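Local coordinates for protein BugD (Bordetella pertussis Tohama I, PDB 2F5X) that serves as a periplasmic solute receptor that binds aspartic acid, probably for uptake by a transporter of the tripartite tricarboxylate type, at residues 36-41 against 266-271; 43-48 against 256-261; 115-120 against 206-211; 138-143 against 185-190. One frame throughout, in Å; residues are numbered along the deposited sequence.

Interaction 1: residues 36-41 against 266-271; sequences RSLAES and PKFQER
F268 reaches from helix 266-274 onto S37, L38 and S41 of helix 30-46, in an antiparallel helix-helix packing on one lobe of the periplasmic binding protein fold. The short segment axes approach to 9.2 Å and run at 166° to each other. The aromatic side chain can be followed outward. Its CB meets the hydroxyl of S41, with F268 CB 3.7 Å from S41 OG, and CG stays close to the same oxygen. With CG anti to the backbone N (chi1 176°), the ring is carried across to the facing helix. F268 CD1 then lies 3.7 Å from S37 CB and 3.6 Å from L38 N, while F268 CE1 touches L38 CB at 3.8 Å. L38 CD1 hangs over one face of the ring, offset toward the rim. The S41 hydroxyl is hydrogen-bonded to G262 O, so its oxygen is turned to the ring without depending on it for a polar partner. L263, V109 and V279 also touch the F268 side chain. On the exposed side, two extended chains cross at about a right angle and close a salt bridge: K267 NZ meets E40 OE2 at 2.6 Å, on the syn side and 22° out of the carboxylate plane.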
loop_
_atom_site.group_PDB
_atom_site.type_symbol
_atom_site.label_atom_id
_atom_site.label_comp_id
_atom_site.label_asym_id
_atom_site.label_seq_id
_atom_site.Cartn_x
_atom_site.Cartn_y
_atom_site.Cartn_z
ATOM N N ARG A 36 12.468 1.583 3.642
ATOM C CA ARG A 36 13.917 1.717 3.683
ATOM C C ARG A 36 14.362 3.176 3.728
ATOM O O ARG A 36 15.349 3.505 4.386
ATOM C CB ARG A 36 14.581 0.902 2.581
ATOM C CG ARG A 36 14.517 -0.593 2.941
ATOM C CD ARG A 36 15.034 -1.537 1.914
ATOM N NE ARG A 36 14.591 -2.906 2.180
ATOM C CZ ARG A 36 15.338 -3.844 2.751
ATOM N NH1 ARG A 36 16.586 -3.575 3.148
ATOM N NH2 ARG A 36 14.833 -5.058 2.931
ATOM N N SER A 37 13.605 4.055 3.078
ATOM C CA SER A 37 13.894 5.483 3.159
ATOM C C SER A 37 13.597 6.025 4.557
ATOM O O SER A 37 14.381 6.799 5.105
ATOM C CB SER A 37 13.117 6.257 2.099
ATOM O OG SER A 37 13.609 5.924 0.809
ATOM N N LEU A 38 12.471 5.603 5.130
ATOM C CA LEU A 38 12.090 6.015 6.481
ATOM C C LEU A 38 13.049 5.475 7.547
ATOM O O LEU A 38 13.386 6.175 8.516
ATOM C CB LEU A 38 10.653 5.578 6.789
ATOM C CG LEU A 38 10.097 6.021 8.148
ATOM C CD1 LEU A 38 10.135 7.542 8.299
ATOM C CD2 LEU A 38 8.693 5.492 8.312
ATOM N N ALA A 39 13.482 4.231 7.370
ATOM C CA ALA A 39 14.455 3.629 8.284
ATOM C C ALA A 39 15.701 4.509 8.395
ATOM O O ALA A 39 16.223 4.738 9.491
ATOM C CB ALA A 39 14.818 2.212 7.806
ATOM N N GLU A 40 16.147 5.037 7.257
ATOM C CA GLU A 40 17.313 5.913 7.226
ATOM C C GLU A 40 17.052 7.253 7.910
ATOM O O GLU A 40 17.899 7.743 8.667
ATOM C CB GLU A 40 17.764 6.132 5.784
ATOM C CG GLU A 40 18.959 7.049 5.632
ATOM C CD GLU A 40 19.492 7.106 4.213
ATOM O OE1 GLU A 40 19.127 6.238 3.385
ATOM O OE2 GLU A 40 20.287 8.029 3.930
ATOM N N SER A 41 15.887 7.843 7.645
ATOM C CA SER A 41 15.583 9.178 8.165
ATOM C C SER A 41 15.299 9.200 9.658
ATOM O O SER A 41 15.480 10.238 10.304
ATOM C CB SER A 41 14.445 9.856 7.379
ATOM O OG SER A 41 13.203 9.204 7.567
ATOM N N PRO A 266 14.380 16.130 5.023
ATOM C CA PRO A 266 14.395 16.508 3.600
ATOM C C PRO A 266 14.705 15.384 2.618
ATOM O O PRO A 266 14.083 15.341 1.551
ATOM C CB PRO A 266 15.502 17.570 3.517
ATOM C CG PRO A 266 15.751 18.006 4.896
ATOM C CD PRO A 266 15.364 16.900 5.812
ATOM N N LYS A 267 15.662 14.518 2.945
ATOM C CA LYS A 267 16.014 13.415 2.044
ATOM C C LYS A 267 14.832 12.467 1.862
ATOM O O LYS A 267 14.484 12.079 0.731
ATOM C CB LYS A 267 17.242 12.647 2.549
ATOM C CG LYS A 267 17.731 11.572 1.575
ATOM C CD LYS A 267 18.935 10.805 2.112
ATOM C CE LYS A 267 19.313 9.669 1.168
ATOM N NZ LYS A 267 20.615 9.045 1.540
ATOM N N PHE A 268 14.212 12.102 2.976
ATOM C CA PHE A 268 13.023 11.255 2.921
ATOM C C PHE A 268 11.935 11.917 2.074
ATOM O O PHE A 268 11.377 11.291 1.174
ATOM C CB PHE A 268 12.515 10.943 4.335
ATOM C CG PHE A 268 11.236 10.152 4.350
ATOM C CD1 PHE A 268 11.238 8.795 4.020
ATOM C CD2 PHE A 268 10.031 10.772 4.664
ATOM C CE1 PHE A 268 10.055 8.058 4.013
ATOM C CE2 PHE A 268 8.844 10.044 4.657
ATOM C CZ PHE A 268 8.860 8.677 4.325
ATOM N N GLN A 269 11.643 13.186 2.356
ATOM C CA GLN A 269 10.588 13.905 1.632
ATOM C C GLN A 269 10.862 14.058 0.129
ATOM O O GLN A 269 9.932 13.958 -0.680
ATOM C CB GLN A 269 10.290 15.262 2.296
ATOM C CG GLN A 269 9.594 15.118 3.660
ATOM C CD GLN A 269 8.275 15.883 3.776
ATOM O OE1 GLN A 269 7.751 16.060 4.890
ATOM N NE2 GLN A 269 7.739 16.335 2.651
ATOM N N GLU A 270 12.125 14.274 -0.243
ATOM C CA GLU A 270 12.494 14.354 -1.658
ATOM C C GLU A 270 12.215 13.037 -2.374
ATOM O O GLU A 270 11.638 13.030 -3.468
ATOM C CB GLU A 270 13.964 14.746 -1.841
ATOM C CG GLU A 270 14.387 14.963 -3.297
ATOM C CD GLU A 270 13.425 15.836 -4.105
ATOM O OE1 GLU A 270 12.943 16.874 -3.588
ATOM O OE2 GLU A 270 13.150 15.479 -5.274
ATOM N N ARG A 271 12.620 11.931 -1.752
ATOM C CA ARG A 271 12.389 10.612 -2.343
ATOM C C ARG A 271 10.898 10.331 -2.468
ATOM O O ARG A 271 10.444 9.849 -3.506
ATOM C CB ARG A 271 13.096 9.492 -1.567
ATOM C CG ARG A 271 12.930 8.093 -2.214
ATOM C CD ARG A 271 13.587 7.952 -3.588
ATOM N NE ARG A 271 13.499 6.589 -4.118
ATOM C CZ ARG A 271 13.440 6.281 -5.419
ATOM N NH1 ARG A 271 13.452 7.231 -6.346
ATOM N NH2 ARG A 271 13.360 5.011 -5.795
#

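Interaction 2: residues 43-48 against 256-261; sequences RPTLGE and VKSLQA
L46 and S258 bring their CA atoms to 5.3 Å where the last turn of helix 30-46 lies against helix 249-263, just before G47 leaves helical geometry with positive phi (82°). Contact here is made by small groups. T45 holds OG1 between its backbone N and carbonyl carbon (chi1 54°), which sets CG2 and OG1 together against A261. T45 CG2 comes within 3.3 Å of A261 CB, tighter than usual van der Waals contact, and T45 OG1 lies 3.4 Å from S258 CA. The threonine hydroxyl is bonded back to M42 O in its own helix. S258 behaves likewise: its hydroxyl is bonded to K254 O a turn earlier, and the oxygen serves across the interface as a packing surface, with S258 OG 3.3 Å from L46 CA and 3.6 Å from L46 CD1. Each hydroxyl is thus satisfied within its own helix, and the segments meet by close packing. K254 NZ adds a hydrogen bond to T45 O. One turn back along helix 30-46, M42 also touches S258. L259, pointing away from this interface, touches I105 and V108 of strand 102-117 and L38 of helix 30-46; both helices therefore pack against the sheet as well as against each other.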
loop_
_atom_site.group_PDB
_atom_site.type_symbol
_atom_site.label_atom_id
_atom_site.label_comp_id
_atom_site.label_asym_id
_atom_site.label_seq_id
_atom_site.Cartn_x
_atom_site.Cartn_y
_atom_site.Cartn_z
ATOM N N ARG A 43 16.875 7.349 11.902
ATOM C CA ARG A 43 18.084 6.973 12.645
ATOM C C ARG A 43 18.678 8.045 13.585
ATOM O O ARG A 43 18.984 7.720 14.738
ATOM C CB ARG A 43 19.151 6.399 11.700
ATOM C CG ARG A 43 20.398 5.868 12.417
ATOM C CD ARG A 43 21.437 5.316 11.469
ATOM N NE ARG A 43 22.566 4.713 12.173
ATOM C CZ ARG A 43 23.746 4.459 11.615
ATOM N NH1 ARG A 43 23.963 4.759 10.336
ATOM N NH2 ARG A 43 24.714 3.904 12.334
ATOM N N PRO A 44 18.869 9.293 13.126
ATOM C CA PRO A 44 19.462 10.327 13.991
ATOM C C PRO A 44 18.699 10.543 15.297
ATOM O O PRO A 44 19.321 10.714 16.351
ATOM C CB PRO A 44 19.392 11.587 13.121
ATOM C CG PRO A 44 19.475 11.063 11.742
ATOM C CD PRO A 44 18.601 9.827 11.776
ATOM N N THR A 45 17.369 10.525 15.238
ATOM C CA THR A 45 16.564 10.739 16.435
ATOM C C THR A 45 16.333 9.465 17.251
ATOM O O THR A 45 16.337 9.519 18.485
ATOM C CB THR A 45 15.235 11.427 16.101
ATOM O OG1 THR A 45 14.558 10.689 15.087
ATOM C CG2 THR A 45 15.483 12.774 15.449
ATOM N N LEU A 46 16.133 8.331 16.575
ATOM C CA LEU A 46 15.964 7.053 17.267
ATOM C C LEU A 46 17.209 6.702 18.080
ATOM O O LEU A 46 17.104 6.206 19.202
ATOM C CB LEU A 46 15.608 5.922 16.284
ATOM C CG LEU A 46 15.224 4.558 16.883
ATOM C CD1 LEU A 46 14.007 4.651 17.823
ATOM C CD2 LEU A 46 14.980 3.522 15.790
ATOM N N GLY A 47 18.381 6.989 17.517
ATOM C CA GLY A 47 19.638 6.706 18.182
ATOM C C GLY A 47 20.050 5.261 18.010
ATOM O O GLY A 47 20.924 4.765 18.735
ATOM N N GLU A 48 19.397 4.587 17.061
ATOM C CA GLU A 48 19.740 3.229 16.661
ATOM C C GLU A 48 19.331 3.023 15.208
ATOM O O GLU A 48 18.497 3.761 14.677
ATOM C CB GLU A 48 19.025 2.195 17.542
ATOM C CG GLU A 48 19.845 1.687 18.725
ATOM C CD GLU A 48 20.967 0.745 18.319
ATOM O OE1 GLU A 48 21.059 0.385 17.121
ATOM O OE2 GLU A 48 21.762 0.363 19.202
ATOM N N VAL A 256 7.198 7.678 18.436
ATOM C CA VAL A 256 6.457 8.810 17.857
ATOM C C VAL A 256 7.409 9.958 17.493
ATOM O O VAL A 256 7.355 10.497 16.381
ATOM C CB VAL A 256 5.320 9.302 18.797
ATOM C CG1 VAL A 256 4.706 10.580 18.284
ATOM C CG2 VAL A 256 4.242 8.236 18.911
ATOM N N LYS A 257 8.300 10.303 18.417
ATOM C CA LYS A 257 9.249 11.388 18.181
ATOM C C LYS A 257 10.161 11.086 16.996
ATOM O O LYS A 257 10.451 11.970 16.184
ATOM C CB LYS A 257 10.093 11.640 19.428
ATOM C CG LYS A 257 9.344 12.410 20.484
ATOM C CD LYS A 257 10.057 12.326 21.817
ATOM C CE LYS A 257 11.191 13.309 21.886
ATOM N NZ LYS A 257 11.738 13.359 23.272
ATOM N N SER A 258 10.594 9.830 16.900
ATOM C CA SER A 258 11.490 9.397 15.832
ATOM C C SER A 258 10.769 9.376 14.489
ATOM O O SER A 258 11.329 9.797 13.482
ATOM C CB SER A 258 12.078 8.020 16.145
ATOM O OG SER A 258 12.778 8.042 17.378
ATOM N N LEU A 259 9.528 8.898 14.482
ATOM C CA LEU A 259 8.715 8.926 13.270
ATOM C C LEU A 259 8.506 10.363 12.790
ATOM O O LEU A 259 8.680 10.658 11.607
ATOM C CB LEU A 259 7.364 8.215 13.481
ATOM C CG LEU A 259 6.377 8.290 12.304
ATOM C CD1 LEU A 259 6.927 7.626 11.030
ATOM C CD2 LEU A 259 5.027 7.702 12.679
ATOM N N GLN A 260 8.167 11.263 13.712
ATOM C CA GLN A 260 7.937 12.656 13.332
ATOM C C GLN A 260 9.189 13.271 12.710
ATOM O O GLN A 260 9.113 13.979 11.703
ATOM C CB GLN A 260 7.464 13.465 14.534
ATOM C CG GLN A 260 6.011 13.166 14.855
ATOM C CD GLN A 260 5.497 13.901 16.069
ATOM O OE1 GLN A 260 6.146 14.832 16.574
ATOM N NE2 GLN A 260 4.322 13.501 16.538
ATOM N N ALA A 261 10.340 12.971 13.298
ATOM C CA ALA A 261 11.598 13.487 12.776
ATOM C C ALA A 261 11.908 12.866 11.416
ATOM O O ALA A 261 12.366 13.552 10.502
ATOM C CB ALA A 261 12.721 13.225 13.754
#

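Interaction 3: residues 115-120 against 206-211; sequences IIARGD and KAYAVT
I115, I116 and A117 pair antiparallel with K206 to A209, and backbone hydrogen bonds carry most of the contact. A117 and K206 form a hydrogen-bonded pair, with A117 N 2.9 Å from K206 O and K206 N 2.9 Å from A117 O. Further along, I115 O accepts from Y208 N at 3.0 Å, whereas I115 N donates to A209 O at 2.9 Å. Y208 and A209 together therefore oppose one residue, and with Y208 psi at -37° this is a classic beta bulge; A209 N is buried there without a partner. Between the bonded pairs, I116 CA makes a CA-H...O contact with K206 O at 3.1 Å.

Apolar contacts occur on both faces. At the bulge, Y208 lies toward the A117 side of the sheet, and its CE2 lies 3.6 Å from A117 CB, the methyl meeting the ring at its edge and in its plane. The phenol OH continues to P123 O. On the other face, I116 CG2 approaches A207 CB across a non-hydrogen-bonded pair.

Polar side chains finish the strand end. The folded chain of K206 passes the turn, with K206 CG 3.4 Å from R118 O, and its NZ bonds F121 O and N124 OD1. Within the turn, R118 forms a salt bridge with D120.

Strand 206-210 is the outer neighbour of strand 102-117, whose other flank pairs with strand 188-192. Helix 193-201 packs on I116 and A207, and helix 150-162 on I115.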
loop_
_atom_site.group_PDB
_atom_site.type_symbol
_atom_site.label_atom_id
_atom_site.label_comp_id
_atom_site.label_asym_id
_atom_site.label_seq_id
_atom_site.Cartn_x
_atom_site.Cartn_y
_atom_site.Cartn_z
ATOM N N ILE A 115 -3.113 2.566 -12.863
ATOM C CA ILE A 115 -3.541 1.400 -13.640
ATOM C C ILE A 115 -2.546 1.243 -14.783
ATOM O O ILE A 115 -2.415 2.141 -15.612
ATOM C CB ILE A 115 -4.973 1.598 -14.209
ATOM C CG1 ILE A 115 -5.986 1.906 -13.095
ATOM C CG2 ILE A 115 -5.405 0.379 -15.088
ATOM C CD1 ILE A 115 -6.499 0.729 -12.383
ATOM N N ILE A 116 -1.839 0.115 -14.803
ATOM C CA ILE A 116 -0.802 -0.131 -15.800
ATOM C C ILE A 116 -0.986 -1.495 -16.459
ATOM O O ILE A 116 -1.713 -2.358 -15.953
ATOM C CB ILE A 116 0.632 -0.038 -15.178
ATOM C CG1 ILE A 116 0.835 -1.092 -14.069
ATOM C CG2 ILE A 116 0.948 1.385 -14.695
ATOM C CD1 ILE A 116 2.303 -1.205 -13.613
ATOM N N ALA A 117 -0.301 -1.698 -17.580
ATOM C CA ALA A 117 -0.305 -2.993 -18.245
ATOM C C ALA A 117 1.063 -3.288 -18.839
ATOM O O ALA A 117 1.921 -2.398 -18.918
ATOM C CB ALA A 117 -1.381 -3.031 -19.328
ATOM N N ARG A 118 1.262 -4.537 -19.258
ATOM C CA ARG A 118 2.498 -4.923 -19.929
ATOM C C ARG A 118 2.748 -3.994 -21.120
ATOM O O ARG A 118 1.804 -3.449 -21.705
ATOM C CB ARG A 118 2.453 -6.398 -20.365
ATOM C CG ARG A 118 1.219 -6.822 -21.160
ATOM C CD ARG A 118 1.299 -8.289 -21.602
ATOM N NE ARG A 118 0.061 -8.808 -22.169
ATOM C CZ ARG A 118 -0.267 -8.747 -23.456
ATOM N NH1 ARG A 118 0.544 -8.150 -24.330
ATOM N NH2 ARG A 118 -1.416 -9.283 -23.872
ATOM N N GLY A 119 4.026 -3.786 -21.436
ATOM C CA GLY A 119 4.446 -2.779 -22.398
ATOM C C GLY A 119 3.861 -2.905 -23.793
ATOM O O GLY A 119 3.842 -1.928 -24.538
ATOM N N ASP A 120 3.396 -4.099 -24.148
ATOM C CA ASP A 120 2.808 -4.341 -25.462
ATOM C C ASP A 120 1.305 -4.622 -25.428
ATOM O O ASP A 120 0.740 -5.128 -26.406
ATOM C CB ASP A 120 3.532 -5.491 -26.165
ATOM C CG ASP A 120 3.387 -6.807 -25.434
ATOM O OD1 ASP A 120 3.025 -6.811 -24.228
ATOM O OD2 ASP A 120 3.622 -7.901 -25.992
ATOM N N LYS A 206 2.717 0.159 -20.058
ATOM C CA LYS A 206 1.623 1.026 -20.503
ATOM C C LYS A 206 0.966 1.619 -19.273
ATOM O O LYS A 206 0.797 0.929 -18.260
ATOM C CB LYS A 206 0.589 0.244 -21.324
ATOM C CG LYS A 206 1.117 -0.293 -22.662
ATOM C CD LYS A 206 1.225 0.808 -23.691
ATOM C CE LYS A 206 0.060 0.762 -24.655
ATOM N NZ LYS A 206 0.260 -0.096 -25.868
ATOM N N ALA A 207 0.622 2.905 -19.333
ATOM C CA ALA A 207 0.039 3.568 -18.169
ATOM C C ALA A 207 -1.229 4.296 -18.583
ATOM O O ALA A 207 -1.223 5.028 -19.568
ATOM C CB ALA A 207 1.054 4.529 -17.529
ATOM N N TYR A 208 -2.313 4.090 -17.833
ATOM C CA TYR A 208 -3.647 4.518 -18.283
ATOM C C TYR A 208 -4.337 5.582 -17.438
ATOM O O TYR A 208 -5.030 6.449 -17.970
ATOM C CB TYR A 208 -4.563 3.302 -18.409
ATOM C CG TYR A 208 -4.046 2.291 -19.404
ATOM C CD1 TYR A 208 -4.261 2.459 -20.775
ATOM C CD2 TYR A 208 -3.331 1.171 -18.978
ATOM C CE1 TYR A 208 -3.793 1.521 -21.698
ATOM C CE2 TYR A 208 -2.849 0.240 -19.893
ATOM C CZ TYR A 208 -3.078 0.424 -21.248
ATOM O OH TYR A 208 -2.597 -0.504 -22.141
ATOM N N ALA A 209 -4.165 5.507 -16.125
ATOM C CA ALA A 209 -4.926 6.362 -15.222
ATOM C C ALA A 209 -4.368 6.310 -13.814
ATOM O O ALA A 209 -3.664 5.368 -13.451
ATOM C CB ALA A 209 -6.400 5.931 -15.200
ATOM N N VAL A 210 -4.720 7.315 -13.019
ATOM C CA VAL A 210 -4.366 7.346 -11.599
ATOM C C VAL A 210 -5.632 7.303 -10.740
ATOM O O VAL A 210 -6.722 7.583 -11.237
ATOM C CB VAL A 210 -3.518 8.591 -11.247
ATOM C CG1 VAL A 210 -2.164 8.520 -11.963
ATOM C CG2 VAL A 210 -4.268 9.897 -11.606
ATOM N N THR A 211 -5.488 6.949 -9.464
ATOM C CA THR A 211 -6.645 6.779 -8.580
ATOM C C THR A 211 -6.827 7.928 -7.595
ATOM O O THR A 211 -7.644 7.839 -6.674
ATOM C CB THR A 211 -6.530 5.474 -7.784
ATOM O OG1 THR A 211 -5.339 5.528 -6.985
ATOM C CG2 THR A 211 -6.334 4.274 -8.719
#

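Interaction 4: residues 138-143 against 185-190; sequences DKISLA and QVDLMC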
loop_
_atom_site.group_PDB
_atom_site.type_symbol
_atom_site.label_atom_id
_atom_site.label_comp_id
_atom_site.label_asym_id
_atom_site.label_seq_id
_atom_site.Cartn_x
_atom_site.Cartn_y
_atom_site.Cartn_z
ATOM N N ASP A 138 -11.618 -12.856 -21.065
ATOM C CA ASP A 138 -11.122 -14.218 -20.840
ATOM C C ASP A 138 -9.660 -14.435 -21.235
ATOM O O ASP A 138 -9.045 -15.440 -20.854
ATOM C CB ASP A 138 -12.021 -15.228 -21.559
ATOM C CG ASP A 138 -13.394 -15.330 -20.935
ATOM O OD1 ASP A 138 -13.600 -14.810 -19.805
ATOM O OD2 ASP A 138 -14.325 -15.922 -21.507
ATOM N N LYS A 139 -9.110 -13.508 -22.010
ATOM C CA LYS A 139 -7.718 -13.604 -22.438
ATOM C C LYS A 139 -6.790 -12.803 -21.529
ATOM O O LYS A 139 -5.566 -12.759 -21.768
ATOM C CB LYS A 139 -7.570 -13.114 -23.882
ATOM C CG LYS A 139 -8.372 -13.905 -24.905
ATOM C CD LYS A 139 -8.821 -13.009 -26.066
ATOM C CE LYS A 139 -8.193 -13.440 -27.384
ATOM N NZ LYS A 139 -6.810 -12.891 -27.554
ATOM N N ILE A 140 -7.359 -12.154 -20.506
ATOM C CA ILE A 140 -6.616 -11.167 -19.715
ATOM C C ILE A 140 -6.399 -11.571 -18.260
ATOM O O ILE A 140 -7.336 -11.994 -17.575
ATOM C CB ILE A 140 -7.302 -9.773 -19.782
ATOM C CG1 ILE A 140 -7.348 -9.279 -21.239
ATOM C CG2 ILE A 140 -6.552 -8.771 -18.907
ATOM C CD1 ILE A 140 -8.269 -8.075 -21.473
ATOM N N SER A 141 -5.163 -11.409 -17.786
ATOM C CA SER A 141 -4.833 -11.688 -16.391
ATOM C C SER A 141 -4.554 -10.405 -15.618
ATOM O O SER A 141 -3.893 -9.479 -16.118
ATOM C CB SER A 141 -3.614 -12.617 -16.295
ATOM O OG SER A 141 -2.502 -12.058 -16.969
ATOM N N LEU A 142 -5.064 -10.370 -14.392
ATOM C CA LEU A 142 -4.863 -9.256 -13.486
ATOM C C LEU A 142 -3.959 -9.729 -12.354
ATOM O O LEU A 142 -4.187 -10.799 -11.792
ATOM C CB LEU A 142 -6.218 -8.806 -12.925
ATOM C CG LEU A 142 -6.232 -7.753 -11.813
ATOM C CD1 LEU A 142 -5.850 -6.386 -12.367
ATOM C CD2 LEU A 142 -7.613 -7.708 -11.170
ATOM N N ALA A 143 -2.936 -8.938 -12.030
ATOM C CA ALA A 143 -2.042 -9.256 -10.921
ATOM C C ALA A 143 -2.411 -8.452 -9.684
ATOM O O ALA A 143 -2.798 -7.291 -9.794
ATOM C CB ALA A 143 -0.592 -8.953 -11.315
ATOM N N GLN A 185 4.262 -11.885 -18.485
ATOM C CA GLN A 185 3.656 -13.103 -17.938
ATOM C C GLN A 185 2.284 -12.869 -17.316
ATOM O O GLN A 185 1.539 -13.827 -17.065
ATOM C CB GLN A 185 4.583 -13.754 -16.897
ATOM C CG GLN A 185 5.906 -14.238 -17.465
ATOM C CD GLN A 185 5.822 -15.654 -17.993
ATOM O OE1 GLN A 185 5.126 -15.914 -18.972
ATOM N NE2 GLN A 185 6.525 -16.577 -17.343
ATOM N N VAL A 186 1.964 -11.597 -17.059
ATOM C CA VAL A 186 0.660 -11.181 -16.552
ATOM C C VAL A 186 0.342 -9.854 -17.260
ATOM O O VAL A 186 1.267 -9.168 -17.718
ATOM C CB VAL A 186 0.663 -11.084 -14.988
ATOM C CG1 VAL A 186 1.547 -9.918 -14.501
ATOM C CG2 VAL A 186 -0.755 -10.962 -14.436
ATOM N N ASP A 187 -0.937 -9.495 -17.381
ATOM C CA ASP A 187 -1.317 -8.426 -18.314
ATOM C C ASP A 187 -1.526 -7.055 -17.705
ATOM O O ASP A 187 -1.061 -6.062 -18.251
ATOM C CB ASP A 187 -2.578 -8.796 -19.095
ATOM C CG ASP A 187 -2.432 -10.076 -19.875
ATOM O OD1 ASP A 187 -1.328 -10.387 -20.364
ATOM O OD2 ASP A 187 -3.387 -10.840 -20.058
ATOM N N LEU A 188 -2.235 -7.010 -16.584
ATOM C CA LEU A 188 -2.820 -5.768 -16.074
ATOM C C LEU A 188 -2.625 -5.693 -14.566
ATOM O O LEU A 188 -2.682 -6.718 -13.894
ATOM C CB LEU A 188 -4.321 -5.811 -16.401
ATOM C CG LEU A 188 -5.239 -4.654 -16.030
ATOM C CD1 LEU A 188 -4.885 -3.413 -16.870
ATOM C CD2 LEU A 188 -6.687 -5.082 -16.250
HETATM N N MSE A 189 -2.377 -4.491 -14.034
HETATM C CA MSE A 189 -2.219 -4.332 -12.588
HETATM C C MSE A 189 -2.540 -2.915 -12.148
HETATM O O MSE A 189 -2.290 -1.965 -12.878
HETATM C CB MSE A 189 -0.762 -4.639 -12.207
HETATM C CG MSE A 189 -0.447 -4.530 -10.736
HETATM SE SE MSE A 189 1.242 -5.407 -10.336
HETATM C CE MSE A 189 2.565 -4.132 -11.023
ATOM N N CYS A 190 -3.080 -2.780 -10.942
ATOM C CA CYS A 190 -3.126 -1.484 -10.271
ATOM C C CYS A 190 -2.095 -1.504 -9.174
ATOM O O CYS A 190 -2.089 -2.421 -8.356
ATOM C CB CYS A 190 -4.498 -1.249 -9.654
ATOM S SG CYS A 190 -4.808 0.442 -9.062
HETATM O O HOH W 1 -1.119 -14.183 -17.630
HETATM O O HOH W 2 -4.335 -4.960 -9.367
#
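D187 turns its carboxylate back onto S141 at the start of the parallel pairing of strands 141-144 and 188-192. The torsion that sets CG beside the aspartate's own backbone N (chi1 -58°) brings D187 OD2 to 2.9 Å from S141 N; the N-H approaches from above the carboxylate plane. In return, D187 N donates to S141 O at 3.2 Å, and makes a weak bond to S141 OG; L188 N adds another weak bond to S141 O. I140 crosses the aspartate at about a right angle, its CG2 flanking OD2.

V186 is turned to the other side of S141. V186 CG2 sits between S141 OG, 3.3 Å away, and A143 CB, 3.7 Å away, so one methyl touches two residues of the facing strand. A143 CB also meets the selenium of selenomethionine M189. L142 and L188 share the opposite face, where L142 CD1 lies 4.1 Å from L188 CG. In the backbone, A143 N donates to L188 O at 2.9 Å (167°).

Two waters extend the pairing: one joins S141 OG to Q185 O, the other bridges A143 O and the backbone N of C190, whose side chain is disulfide-bonded to C154. Both carboxylate oxygens of D187 are held: OD1 by a salt bridge with R118, OD2 by S141 N. Such a setting would probably keep the group ionised and limit its rotation.

The contacts fall into two groups, interactions 1 and 2 and interactions 3 and 4, consistent with the two lobes of a periplasmic binding protein, between which the ligand would lie. Interactions 1 and 2 share helix 30-46, have centres 12 Å apart and meet at L38 CD2 and L259 CD1 (3.9 Å). Interactions 3 and 4, centred 11 Å apart, join through the R118 NE to D187 OD1 salt bridge (2.8 Å) and a probable hydrogen bond from I116 N to M189 O (2.9 Å); they belong to one sheet ordered 167-170, 141-144, 188-192, 102-117, 206-210, as in type II binding proteins. Side chains of M189, I116 and S37 lie about 7, 11 and 13 Å from the ligand, whose pocket includes T31 and Q192.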